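Local coordinates for coat protein (Sulfolobus turreted icosahedral virus, PDB 2BBD), which is the major coat protein that probably builds the capsid shell of an archaeal virus, its structure pointing to common ancestry with capsid proteins of bacterial and eukaryotic viruses, at residues Glu157-Ala161 / Gln162-Ser166; Ile246-Ser249 / Trp250-Gln254; Thr80-Gly83 / Ile84-Tyr87; Gln139-Ser142 / Gly143-Ile146. One frame throughout, in Å; residues are numbered along the deposited sequence.

Interaction 1: Glu157-Ala161 / Gln162-Ser166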
ATOM      1  N   GLU A 157      11.818   8.701  15.850  1.00 28.70           N
ATOM      2  CA  GLU A 157      11.521   8.538  17.260  1.00 29.66           C
ATOM      3  C   GLU A 157      12.878   8.285  17.894  1.00 29.20           C
ATOM      4  O   GLU A 157      13.625   7.392  17.473  1.00 27.32           O
ATOM      5  CB  GLU A 157      10.590   7.359  17.548  1.00 31.23           C
ATOM      6  CG  GLU A 157      10.055   7.397  18.979  1.00 33.69           C
ATOM      7  CD  GLU A 157       9.167   6.217  19.327  1.00 34.71           C
ATOM      8  OE1 GLU A 157       8.307   5.841  18.505  1.00 35.46           O
ATOM      9  OE2 GLU A 157       9.321   5.672  20.438  1.00 38.24           O
ATOM     10  N   ARG A 158      13.212   9.102  18.879  1.00 28.03           N
ATOM     11  CA  ARG A 158      14.473   8.952  19.563  1.00 31.14           C
ATOM     12  C   ARG A 158      14.288   7.895  20.644  1.00 31.85           C
ATOM     13  O   ARG A 158      13.755   8.165  21.721  1.00 32.74           O
ATOM     14  CB  ARG A 158      14.907  10.289  20.166  1.00 30.80           C
ATOM     15  CG  ARG A 158      16.157  10.188  21.001  1.00 37.99           C
ATOM     16  CD  ARG A 158      16.778  11.548  21.248  1.00 42.43           C
ATOM     17  NE  ARG A 158      17.764  11.485  22.324  1.00 47.50           N
ATOM     18  CZ  ARG A 158      17.449  11.412  23.615  1.00 49.56           C
ATOM     19  NH1 ARG A 158      16.173  11.396  23.986  1.00 49.69           N
ATOM     20  NH2 ARG A 158      18.407  11.353  24.535  1.00 50.78           N
ATOM     21  N   VAL A 159      14.718   6.681  20.330  1.00 32.07           N
ATOM     22  CA  VAL A 159      14.610   5.563  21.249  1.00 33.47           C
ATOM     23  C   VAL A 159      15.967   5.341  21.901  1.00 32.85           C
ATOM     24  O   VAL A 159      16.956   5.031  21.231  1.00 31.98           O
ATOM     25  CB  VAL A 159      14.159   4.291  20.503  1.00 32.91           C
ATOM     26  CG1 VAL A 159      13.986   3.148  21.474  1.00 34.90           C
ATOM     27  CG2 VAL A 159      12.843   4.569  19.784  1.00 34.52           C
ATOM     28  N   THR A 160      16.007   5.519  23.213  1.00 32.72           N
ATOM     29  CA  THR A 160      17.243   5.368  23.969  1.00 34.80           C
ATOM     30  C   THR A 160      17.502   3.924  24.373  1.00 34.31           C
ATOM     31  O   THR A 160      16.593   3.096  24.390  1.00 32.81           O
ATOM     32  CB  THR A 160      17.205   6.235  25.235  1.00 34.09           C
ATOM     33  OG1 THR A 160      16.124   5.801  26.072  1.00 35.13           O
ATOM     34  CG2 THR A 160      16.984   7.699  24.859  1.00 32.41           C
ATOM     35  N   ALA A 161      18.758   3.632  24.690  1.00 35.08           N
ATOM     36  CA  ALA A 161      19.145   2.294  25.104  1.00 35.46           C
ATOM     37  C   ALA A 161      18.359   1.898  26.356  1.00 36.23           C
ATOM     38  O   ALA A 161      18.047   0.724  26.560  1.00 36.44           O
ATOM     39  CB  ALA A 161      20.645   2.252  25.377  1.00 34.39           C
ATOM     40  N   GLN A 162      18.031   2.884  27.184  1.00 36.52           N
ATOM     41  CA  GLN A 162      17.288   2.629  28.411  1.00 38.47           C
ATOM     42  C   GLN A 162      15.890   2.116  28.093  1.00 39.12           C
ATOM     43  O   GLN A 162      15.422   1.141  28.696  1.00 39.01           O
ATOM     44  CB  GLN A 162      17.198   3.907  29.250  1.00 41.26           C
ATOM     45  CG  GLN A 162      16.433   3.768  30.570  1.00 43.55           C
ATOM     46  CD  GLN A 162      17.033   2.722  31.504  1.00 46.12           C
ATOM     47  OE1 GLN A 162      16.761   1.523  31.375  1.00 48.28           O
ATOM     48  NE2 GLN A 162      17.863   3.171  32.441  1.00 45.59           N
ATOM     49  N   GLU A 163      15.216   2.764  27.145  1.00 37.67           N
ATOM     50  CA  GLU A 163      13.873   2.334  26.781  1.00 36.44           C
ATOM     51  C   GLU A 163      13.922   0.930  26.205  1.00 34.49           C
ATOM     52  O   GLU A 163      13.051   0.114  26.485  1.00 33.80           O
ATOM     53  CB  GLU A 163      13.235   3.279  25.761  1.00 37.97           C
ATOM     54  CG  GLU A 163      11.815   2.860  25.398  1.00 42.86           C
ATOM     55  CD  GLU A 163      11.089   3.865  24.518  1.00 45.87           C
ATOM     56  OE1 GLU A 163       9.881   3.660  24.271  1.00 45.36           O
ATOM     57  OE2 GLU A 163      11.719   4.855  24.076  1.00 46.98           O
ATOM     58  N   ILE A 164      14.951   0.651  25.409  1.00 33.09           N
ATOM     59  CA  ILE A 164      15.103  -0.666  24.801  1.00 34.99           C
ATOM     60  C   ILE A 164      15.259  -1.764  25.862  1.00 36.29           C
ATOM     61  O   ILE A 164      14.646  -2.830  25.761  1.00 35.76           O
ATOM     62  CB  ILE A 164      16.303  -0.676  23.839  1.00 33.57           C
ATOM     63  CG1 ILE A 164      15.957   0.157  22.598  1.00 34.26           C
ATOM     64  CG2 ILE A 164      16.674  -2.107  23.462  1.00 33.59           C
ATOM     65  CD1 ILE A 164      17.045   0.177  21.544  1.00 32.33           C
ATOM     66  N   LEU A 165      16.080  -1.507  26.876  1.00 37.59           N
ATOM     67  CA  LEU A 165      16.266  -2.478  27.949  1.00 39.27           C
ATOM     68  C   LEU A 165      14.929  -2.676  28.664  1.00 39.09           C
ATOM     69  O   LEU A 165      14.533  -3.806  28.951  1.00 39.73           O
ATOM     70  CB  LEU A 165      17.322  -1.984  28.943  1.00 39.89           C
ATOM     71  CG  LEU A 165      18.788  -2.086  28.516  1.00 42.35           C
ATOM     72  CD1 LEU A 165      19.669  -1.509  29.614  1.00 42.27           C
ATOM     73  CD2 LEU A 165      19.152  -3.547  28.257  1.00 42.11           C
ATOM     74  N   SER A 166      14.240  -1.568  28.937  1.00 39.24           N
ATOM     75  CA  SER A 166      12.941  -1.590  29.614  1.00 39.30           C
ATOM     76  C   SER A 166      11.892  -2.362  28.829  1.00 40.54           C
ATOM     77  O   SER A 166      10.917  -2.835  29.403  1.00 42.54           O
ATOM     78  CB  SER A 166      12.408  -0.166  29.824  1.00 39.53           C
ATOM     79  OG  SER A 166      13.283   0.622  30.609  1.00 42.41           O
TER
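Thr160 and Glu163 meet where strand 145-158 gives way to the short helix 161-166. The hydrogen bonds come first. Glu163 N points at Thr160 OG1 over 3.3 Å, a weak but fairly straight bond. Chi1 of Thr160 is 62°, which places OG1 between its own backbone N and carbonyl carbon and turns it to the start of the helix. Thr160 O takes the next amide, Ile164 N, at 3.1 Å, with the donor in the carbonyl plane. Leu165 N then bonds to Ala161 O. Next, Gln162 O accepts both Ser166 N and Ser166 OG, one turn further on. The two reach it from opposite faces of its carbonyl plane; the OG bond is 2.9 Å long.

Thr160 is thus the N-cap of the helix, its hydroxyl oxygen binding one of the first-turn amides.

The apolar contact is small. Val159 CG1 lies 3.8 Å from Ile164 CG1, and the two side chains cross at about a right angle. With CG1 anti to the backbone N (chi1 -177°), Val159 sets this methyl against the helix. Both residues also rest on Phe29 of strand 29-43.

Charges make the third group. Glu157 OE2 and Glu163 OE1 are 4.4 Å apart, and the two carboxylates would probably repel each other without the cations nearby. Arg122 NH1 forms a salt bridge to each of these oxygens. The N-terminal amine of Gly1 bonds to OE2 of both glutamates, and Arg31 pairs with Glu157 OE1. The Glu163 chain is extended beyond CG, and its OE2 passes 3.9 Å from Val159 CG1.

Interaction 2: Ile246-Ser249 / Trp250-Gln254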
ATOM      1  N   ILE A 246     -15.068 -15.689   5.577  1.00 38.02           N
ATOM      2  CA  ILE A 246     -15.668 -14.465   5.080  1.00 37.98           C
ATOM      3  C   ILE A 246     -16.376 -14.772   3.767  1.00 37.60           C
ATOM      4  O   ILE A 246     -15.805 -15.391   2.867  1.00 37.24           O
ATOM      5  CB  ILE A 246     -14.623 -13.361   4.818  1.00 37.55           C
ATOM      6  CG1 ILE A 246     -13.720 -13.175   6.037  1.00 38.99           C
ATOM      7  CG2 ILE A 246     -15.342 -12.050   4.508  1.00 38.30           C
ATOM      8  CD1 ILE A 246     -12.655 -12.105   5.858  1.00 39.21           C
ATOM      9  N   LYS A 247     -17.630 -14.349   3.682  1.00 37.72           N
ATOM     10  CA  LYS A 247     -18.458 -14.540   2.496  1.00 38.69           C
ATOM     11  C   LYS A 247     -19.374 -13.324   2.507  1.00 37.28           C
ATOM     12  O   LYS A 247     -20.343 -13.268   3.270  1.00 37.17           O
ATOM     13  CB  LYS A 247     -19.281 -15.820   2.617  1.00 39.43           C
ATOM     14  CG  LYS A 247     -20.090 -16.147   1.381  1.00 43.85           C
ATOM     15  CD  LYS A 247     -19.201 -16.613   0.245  1.00 45.58           C
ATOM     16  CE  LYS A 247     -20.035 -16.934  -0.981  1.00 49.55           C
ATOM     17  NZ  LYS A 247     -21.122 -17.901  -0.661  1.00 50.55           N
ATOM     18  N   VAL A 248     -19.057 -12.345   1.669  1.00 35.19           N
ATOM     19  CA  VAL A 248     -19.823 -11.108   1.645  1.00 34.58           C
ATOM     20  C   VAL A 248     -19.963 -10.564   0.239  1.00 32.27           C
ATOM     21  O   VAL A 248     -19.192 -10.919  -0.650  1.00 33.76           O
ATOM     22  CB  VAL A 248     -19.118 -10.036   2.538  1.00 36.47           C
ATOM     23  CG1 VAL A 248     -19.806  -8.688   2.416  1.00 37.76           C
ATOM     24  CG2 VAL A 248     -19.108 -10.493   3.984  1.00 37.49           C
ATOM     25  N   SER A 249     -20.957  -9.706   0.039  1.00 29.90           N
ATOM     26  CA  SER A 249     -21.161  -9.089  -1.263  1.00 30.18           C
ATOM     27  C   SER A 249     -20.220  -7.892  -1.294  1.00 28.17           C
ATOM     28  O   SER A 249     -19.835  -7.369  -0.252  1.00 29.98           O
ATOM     29  CB  SER A 249     -22.604  -8.602  -1.411  1.00 30.68           C
ATOM     30  OG  SER A 249     -22.882  -7.600  -0.446  1.00 33.58           O
ATOM     31  N   TRP A 250     -19.853  -7.453  -2.486  1.00 29.00           N
ATOM     32  CA  TRP A 250     -18.956  -6.323  -2.608  1.00 29.00           C
ATOM     33  C   TRP A 250     -19.606  -5.080  -1.996  1.00 29.97           C
ATOM     34  O   TRP A 250     -18.947  -4.302  -1.302  1.00 30.27           O
ATOM     35  CB  TRP A 250     -18.628  -6.095  -4.082  1.00 29.79           C
ATOM     36  CG  TRP A 250     -17.374  -5.316  -4.310  1.00 26.16           C
ATOM     37  CD1 TRP A 250     -17.272  -4.064  -4.832  1.00 28.93           C
ATOM     38  CD2 TRP A 250     -16.036  -5.767  -4.082  1.00 26.85           C
ATOM     39  NE1 TRP A 250     -15.948  -3.702  -4.954  1.00 28.07           N
ATOM     40  CE2 TRP A 250     -15.168  -4.732  -4.501  1.00 25.71           C
ATOM     41  CE3 TRP A 250     -15.484  -6.948  -3.569  1.00 24.95           C
ATOM     42  CZ2 TRP A 250     -13.781  -4.843  -4.425  1.00 25.32           C
ATOM     43  CZ3 TRP A 250     -14.101  -7.061  -3.491  1.00 27.28           C
ATOM     44  CH2 TRP A 250     -13.264  -6.012  -3.919  1.00 26.62           C
ATOM     45  N   ALA A 251     -20.905  -4.906  -2.236  1.00 29.75           N
ATOM     46  CA  ALA A 251     -21.626  -3.757  -1.699  1.00 30.15           C
ATOM     47  C   ALA A 251     -21.598  -3.748  -0.177  1.00 30.98           C
ATOM     48  O   ALA A 251     -21.454  -2.697   0.448  1.00 33.21           O
ATOM     49  CB  ALA A 251     -23.067  -3.756  -2.197  1.00 30.12           C
ATOM     50  N   ALA A 252     -21.722  -4.921   0.426  1.00 31.82           N
ATOM     51  CA  ALA A 252     -21.713  -5.010   1.881  1.00 30.45           C
ATOM     52  C   ALA A 252     -20.316  -4.724   2.407  1.00 31.68           C
ATOM     53  O   ALA A 252     -20.150  -4.163   3.486  1.00 30.09           O
ATOM     54  CB  ALA A 252     -22.166  -6.394   2.329  1.00 32.44           C
ATOM     55  N   LEU A 253     -19.308  -5.118   1.640  1.00 31.15           N
ATOM     56  CA  LEU A 253     -17.934  -4.889   2.047  1.00 30.78           C
ATOM     57  C   LEU A 253     -17.677  -3.380   1.972  1.00 29.84           C
ATOM     58  O   LEU A 253     -17.125  -2.788   2.906  1.00 31.09           O
ATOM     59  CB  LEU A 253     -16.999  -5.666   1.120  1.00 29.87           C
ATOM     60  CG  LEU A 253     -15.529  -5.843   1.479  1.00 32.15           C
ATOM     61  CD1 LEU A 253     -15.374  -6.440   2.877  1.00 28.23           C
ATOM     62  CD2 LEU A 253     -14.890  -6.743   0.418  1.00 31.13           C
ATOM     63  N   GLN A 254     -18.104  -2.756   0.874  1.00 27.53           N
ATOM     64  CA  GLN A 254     -17.915  -1.317   0.710  1.00 28.11           C
ATOM     65  C   GLN A 254     -18.705  -0.543   1.765  1.00 29.66           C
ATOM     66  O   GLN A 254     -18.296   0.543   2.175  1.00 28.94           O
ATOM     67  CB  GLN A 254     -18.338  -0.856  -0.694  1.00 27.38           C
ATOM     68  CG  GLN A 254     -17.583  -1.537  -1.844  1.00 26.85           C
ATOM     69  CD  GLN A 254     -17.667  -0.762  -3.154  1.00 26.40           C
ATOM     70  OE1 GLN A 254     -18.745  -0.335  -3.569  1.00 26.98           O
ATOM     71  NE2 GLN A 254     -16.525  -0.586  -3.815  1.00 22.91           N
TER
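Val248 CG1 presses on the CB of Ala252 at the junction of strand 243-249 and helix 250-261. The junction is a strand-to-helix turn with Ser249 as the N-cap. The axes of the two short segments, 246-249 and 250-254, stand at 95° to each other, so the chain turns almost square as it leaves the strand.

Val248 points toward the helix. Its CG1 is anti to the backbone N (chi1 174°), and this puts the methyl beside the first helical turn. The gap from Val248 CG1 to Ala252 CB is 3.3 Å, closer than two methyl carbons normally pack. The same methyl also lies over the backbone of Leu253, 3.7 Å from Leu253 N. The CB of Leu253 is a looser neighbour.

Ser249 approaches Ala252 as well. Its OG sits between the backbone N and the carbonyl carbon, facing the amides of the first turn. Ala252 CB therefore has Val248 CG1 and Ser249 OG as close neighbours, the latter at 3.1 Å.

The Trp250 indole packs on Pro230 of strand 230-237 and Ala271 of strand 270-284. Leu253 also packs on Ala271. These two buried side chains join the helix start to strands of two different sheets, while Val248 pairs through its backbone with Tyr233.

The capping bond runs from Ala252 N to Ser249 OG, 3.0 Å long. Leu253 N binds Ser249 O at the same length, with the donor tilted 18° from the carbonyl plane.

Interaction 3: Thr80-Gly83 / Ile84-Tyr87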
ATOM      1  N   THR A  80      -0.443   3.130  -7.484  1.00 20.78           N
ATOM      2  CA  THR A  80      -1.904   3.016  -7.488  1.00 21.29           C
ATOM      3  C   THR A  80      -2.457   2.391  -6.203  1.00 21.39           C
ATOM      4  O   THR A  80      -3.302   2.980  -5.534  1.00 21.60           O
ATOM      5  CB  THR A  80      -2.391   2.164  -8.684  1.00 20.47           C
ATOM      6  OG1 THR A  80      -2.180   2.881  -9.902  1.00 19.61           O
ATOM      7  CG2 THR A  80      -3.872   1.842  -8.535  1.00 17.55           C
ATOM      8  N   GLY A  81      -1.967   1.200  -5.868  1.00 23.52           N
ATOM      9  CA  GLY A  81      -2.431   0.512  -4.674  1.00 21.22           C
ATOM     10  C   GLY A  81      -2.207   1.259  -3.372  1.00 22.88           C
ATOM     11  O   GLY A  81      -3.115   1.349  -2.531  1.00 22.06           O
ATOM     12  N   LEU A  82      -0.999   1.787  -3.185  1.00 21.26           N
ATOM     13  CA  LEU A  82      -0.694   2.521  -1.964  1.00 20.06           C
ATOM     14  C   LEU A  82      -1.544   3.791  -1.905  1.00 19.39           C
ATOM     15  O   LEU A  82      -1.951   4.222  -0.815  1.00 19.71           O
ATOM     16  CB  LEU A  82       0.797   2.878  -1.907  1.00 18.71           C
ATOM     17  CG  LEU A  82       1.299   3.538  -0.613  1.00 20.08           C
ATOM     18  CD1 LEU A  82       0.977   2.637   0.589  1.00 18.83           C
ATOM     19  CD2 LEU A  82       2.815   3.783  -0.710  1.00 18.67           C
ATOM     20  N   GLY A  83      -1.799   4.373  -3.080  1.00 18.38           N
ATOM     21  CA  GLY A  83      -2.601   5.586  -3.180  1.00 18.96           C
ATOM     22  C   GLY A  83      -4.046   5.320  -2.778  1.00 20.52           C
ATOM     23  O   GLY A  83      -4.672   6.114  -2.074  1.00 21.25           O
ATOM     24  N   ILE A  84      -4.584   4.194  -3.225  1.00 20.66           N
ATOM     25  CA  ILE A  84      -5.949   3.848  -2.866  1.00 21.70           C
ATOM     26  C   ILE A  84      -5.989   3.569  -1.356  1.00 19.99           C
ATOM     27  O   ILE A  84      -6.955   3.921  -0.679  1.00 20.37           O
ATOM     28  CB  ILE A  84      -6.444   2.632  -3.696  1.00 19.08           C
ATOM     29  CG1 ILE A  84      -6.589   3.053  -5.162  1.00 17.90           C
ATOM     30  CG2 ILE A  84      -7.791   2.128  -3.171  1.00 21.05           C
ATOM     31  CD1 ILE A  84      -6.762   1.903  -6.135  1.00 18.22           C
ATOM     32  N   LEU A  85      -4.928   2.970  -0.821  1.00 21.37           N
ATOM     33  CA  LEU A  85      -4.882   2.706   0.612  1.00 21.29           C
ATOM     34  C   LEU A  85      -4.887   4.050   1.349  1.00 22.36           C
ATOM     35  O   LEU A  85      -5.531   4.197   2.388  1.00 24.93           O
ATOM     36  CB  LEU A  85      -3.624   1.908   0.988  1.00 21.45           C
ATOM     37  CG  LEU A  85      -3.523   1.494   2.465  1.00 25.57           C
ATOM     38  CD1 LEU A  85      -4.661   0.538   2.807  1.00 25.57           C
ATOM     39  CD2 LEU A  85      -2.177   0.827   2.739  1.00 22.97           C
HETATM   40  N   MSE A  86      -4.181   5.039   0.806  1.00 21.91           N
HETATM   41  CA  MSE A  86      -4.145   6.358   1.433  1.00 21.26           C
HETATM   42  C   MSE A  86      -5.545   6.979   1.434  1.00 20.95           C
HETATM   43  O   MSE A  86      -5.979   7.581   2.412  1.00 21.69           O
HETATM   44  CB  MSE A  86      -3.180   7.286   0.684  1.00 22.55           C
HETATM   45  CG  MSE A  86      -1.725   6.864   0.737  1.00 24.97           C
HETATM   46 SE   MSE A  86      -1.085   6.700   2.567  1.00 47.06          SE
HETATM   47  CE  MSE A  86      -0.917   4.769   2.630  1.00 29.67           C
ATOM     48  N   TYR A  87      -6.239   6.837   0.315  1.00 22.48           N
ATOM     49  CA  TYR A  87      -7.585   7.373   0.174  1.00 22.82           C
ATOM     50  C   TYR A  87      -8.467   6.882   1.322  1.00 23.30           C
ATOM     51  O   TYR A  87      -9.125   7.669   1.991  1.00 23.84           O
ATOM     52  CB  TYR A  87      -8.173   6.925  -1.169  1.00 21.01           C
ATOM     53  CG  TYR A  87      -9.651   7.186  -1.335  1.00 21.50           C
ATOM     54  CD1 TYR A  87     -10.121   8.401  -1.841  1.00 18.87           C
ATOM     55  CD2 TYR A  87     -10.586   6.200  -1.010  1.00 19.81           C
ATOM     56  CE1 TYR A  87     -11.493   8.620  -2.026  1.00 23.66           C
ATOM     57  CE2 TYR A  87     -11.951   6.410  -1.181  1.00 20.09           C
ATOM     58  CZ  TYR A  87     -12.398   7.610  -1.691  1.00 22.93           C
ATOM     59  OH  TYR A  87     -13.743   7.782  -1.876  1.00 21.94           O
TER
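Leu82 overlaps the end of selenomethionine Met86 one turn further along helix 79-89. Its CD1 lies 3.5 Å from Met86 CE, and the two side chains cross obliquely. The Met86 chain is bent at chi2 (-57°) and again at chi3, which folds CE back over Leu82. On the way Met86 CG passes 3.1 Å from Leu82 O. Leu82 CD1 also has Leu85 CD2 as a more distant neighbour, at 4.2 Å.

Thr80 and Ile84 form a second pair. They lie side by side and point the same way, with Thr80 CG2 3.8 Å from Ile84 CD1. Ile84 CG1 comes still closer to the backbone, 3.3 Å from Thr80 O.

These pairs ride on regular alpha-helical bonds. Ile84, Leu85, Met86 and Tyr87 each give their N-H to the carbonyl four residues back. Two of those carbonyls belong to Gly81 and Gly83, which carry no side chain.

The segment is largely buried near the centre of the chain. Leu82 rests on Trp116 and Phe118 of strand 108-123, and Met86 on Glu117 of the same strand. Ile84 meets Leu215 and Thr80 meets Tyr217, both on strand 210-219. Tyr87 packs edge-to-face with Tyr266, and its OH bonds to Ala264 O. The helix thus lies between strands of two different sheets of the double jelly-roll fold known for this capsid protein lineage.

Interaction 4: Gln139-Ser142 / Gly143-Ile146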
ATOM      1  N   GLN A 139       4.343   6.799 -16.344  1.00 22.62           N
ATOM      2  CA  GLN A 139       4.418   7.532 -17.604  1.00 25.87           C
ATOM      3  C   GLN A 139       3.574   8.811 -17.506  1.00 26.86           C
ATOM      4  O   GLN A 139       2.707   8.928 -16.642  1.00 26.83           O
ATOM      5  CB  GLN A 139       3.886   6.630 -18.716  1.00 27.63           C
ATOM      6  CG  GLN A 139       4.428   6.883 -20.116  1.00 38.92           C
ATOM      7  CD  GLN A 139       5.902   6.580 -20.261  1.00 36.56           C
ATOM      8  OE1 GLN A 139       6.378   5.510 -19.879  1.00 39.56           O
ATOM      9  NE2 GLN A 139       6.633   7.521 -20.829  1.00 42.12           N
ATOM     10  N   ALA A 140       3.827   9.778 -18.379  1.00 26.79           N
ATOM     11  CA  ALA A 140       3.047  11.014 -18.363  1.00 25.40           C
ATOM     12  C   ALA A 140       1.740  10.769 -19.107  1.00 24.76           C
ATOM     13  O   ALA A 140       1.712  10.034 -20.093  1.00 23.59           O
ATOM     14  CB  ALA A 140       3.824  12.132 -19.040  1.00 26.36           C
ATOM     15  N   PRO A 141       0.631  11.360 -18.635  1.00 24.31           N
ATOM     16  CA  PRO A 141      -0.616  11.122 -19.368  1.00 25.58           C
ATOM     17  C   PRO A 141      -0.479  11.699 -20.776  1.00 25.12           C
ATOM     18  O   PRO A 141       0.290  12.633 -21.004  1.00 25.21           O
ATOM     19  CB  PRO A 141      -1.657  11.875 -18.543  1.00 26.32           C
ATOM     20  CG  PRO A 141      -1.086  11.815 -17.152  1.00 25.08           C
ATOM     21  CD  PRO A 141       0.378  12.107 -17.393  1.00 23.31           C
ATOM     22  N   SER A 142      -1.214  11.137 -21.722  1.00 24.98           N
ATOM     23  CA  SER A 142      -1.149  11.620 -23.087  1.00 27.16           C
ATOM     24  C   SER A 142      -1.530  13.097 -23.192  1.00 25.71           C
ATOM     25  O   SER A 142      -2.467  13.562 -22.531  1.00 23.94           O
ATOM     26  CB  SER A 142      -2.084  10.798 -23.975  1.00 29.01           C
ATOM     27  OG  SER A 142      -2.110  11.319 -25.292  1.00 35.44           O
ATOM     28  N   GLY A 143      -0.783  13.824 -24.018  1.00 25.70           N
ATOM     29  CA  GLY A 143      -1.061  15.227 -24.258  1.00 22.90           C
ATOM     30  C   GLY A 143      -0.537  16.224 -23.249  1.00 25.46           C
ATOM     31  O   GLY A 143      -0.780  17.423 -23.400  1.00 26.91           O
ATOM     32  N   VAL A 144       0.160  15.764 -22.214  1.00 23.77           N
ATOM     33  CA  VAL A 144       0.687  16.696 -21.222  1.00 23.75           C
ATOM     34  C   VAL A 144       2.108  16.376 -20.769  1.00 24.38           C
ATOM     35  O   VAL A 144       2.649  15.308 -21.052  1.00 24.47           O
ATOM     36  CB  VAL A 144      -0.210  16.759 -19.956  1.00 24.52           C
ATOM     37  CG1 VAL A 144      -1.638  17.139 -20.344  1.00 25.54           C
ATOM     38  CG2 VAL A 144      -0.179  15.430 -19.225  1.00 23.04           C
ATOM     39  N   SER A 145       2.705  17.324 -20.063  1.00 23.58           N
ATOM     40  CA  SER A 145       4.047  17.150 -19.539  1.00 26.86           C
ATOM     41  C   SER A 145       3.974  17.349 -18.029  1.00 26.02           C
ATOM     42  O   SER A 145       3.155  18.135 -17.545  1.00 27.81           O
ATOM     43  CB  SER A 145       4.998  18.173 -20.171  1.00 26.91           C
ATOM     44  OG  SER A 145       4.587  19.496 -19.874  1.00 32.60           O
ATOM     45  N   ILE A 146       4.823  16.637 -17.291  1.00 26.49           N
ATOM     46  CA  ILE A 146       4.863  16.727 -15.829  1.00 24.92           C
ATOM     47  C   ILE A 146       6.088  17.531 -15.400  1.00 27.01           C
ATOM     48  O   ILE A 146       7.207  17.236 -15.811  1.00 26.74           O
ATOM     49  CB  ILE A 146       4.958  15.317 -15.179  1.00 24.68           C
ATOM     50  CG1 ILE A 146       3.721  14.485 -15.532  1.00 24.45           C
ATOM     51  CG2 ILE A 146       5.105  15.433 -13.672  1.00 24.96           C
ATOM     52  CD1 ILE A 146       2.447  15.065 -15.038  1.00 25.91           C
TER
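Pro141 O is the acceptor of the single hydrogen bond across this turn. Val144 N gives it a weak bond of 3.4 Å, with an N-H...O angle of 156°. The bond closes a type II beta turn from Pro141 to Val144. Ser142 and Gly143 fill the two middle positions. Gly143 has a phi of 82°, a region that glycine enters easily, as usual at the third position of a type II turn.

Val144 touches the same carbonyl with carbon. Its CG2 is 3.3 Å from Pro141 O. Chi1 of -57° sets CG2 between the backbone N and the carbonyl carbon, and this turns the methyl back over the proline. CG2 also reaches the ring, 3.8 Å from Pro141 CD and 3.9 Å from Pro141 CB. The methyl thus sits between the two arms of the turn and packs it from within.

On the flanks of the turn the contacts are wider. Ala140 points its CB toward the returning chain, 3.9 Å from Val144 O and 4.2 Å from Ile146 CG1. Ile146 CD1 is 4.3 Å from Pro141 CD, which Val144 also approaches.

The turn links strand 131-137 to strand 145-158, which lie in different sheets. Val144 and Ile146 pack on Ile41 of strand 29-43, and Ser145 pairs with Ser42 of that strand through the backbone. Pro141 rests on Pro52 and Phe56 in a loop, and Ile146 on Trp14.

The four contacts follow one another along the chain, and none nests in or crosses another. Interaction 3 comes first, within helix 79-89 near the centre of the chain. Interaction 4 next closes the turn that leads into strand 145-158. Interaction 1 lies at the far end of that strand, so the two mark its start and finish, with centres about 48 Å apart on opposite sides of the chain's centre. Interaction 2 is last, where strand 243-249 of the four-stranded sheet turns into helix 250-261. Interactions 1 and 2 each hold a strand-to-helix junction with an N-cap, threonine in one and serine in the other. Interactions 2 and 3 have centres about 20 Å apart and do not touch.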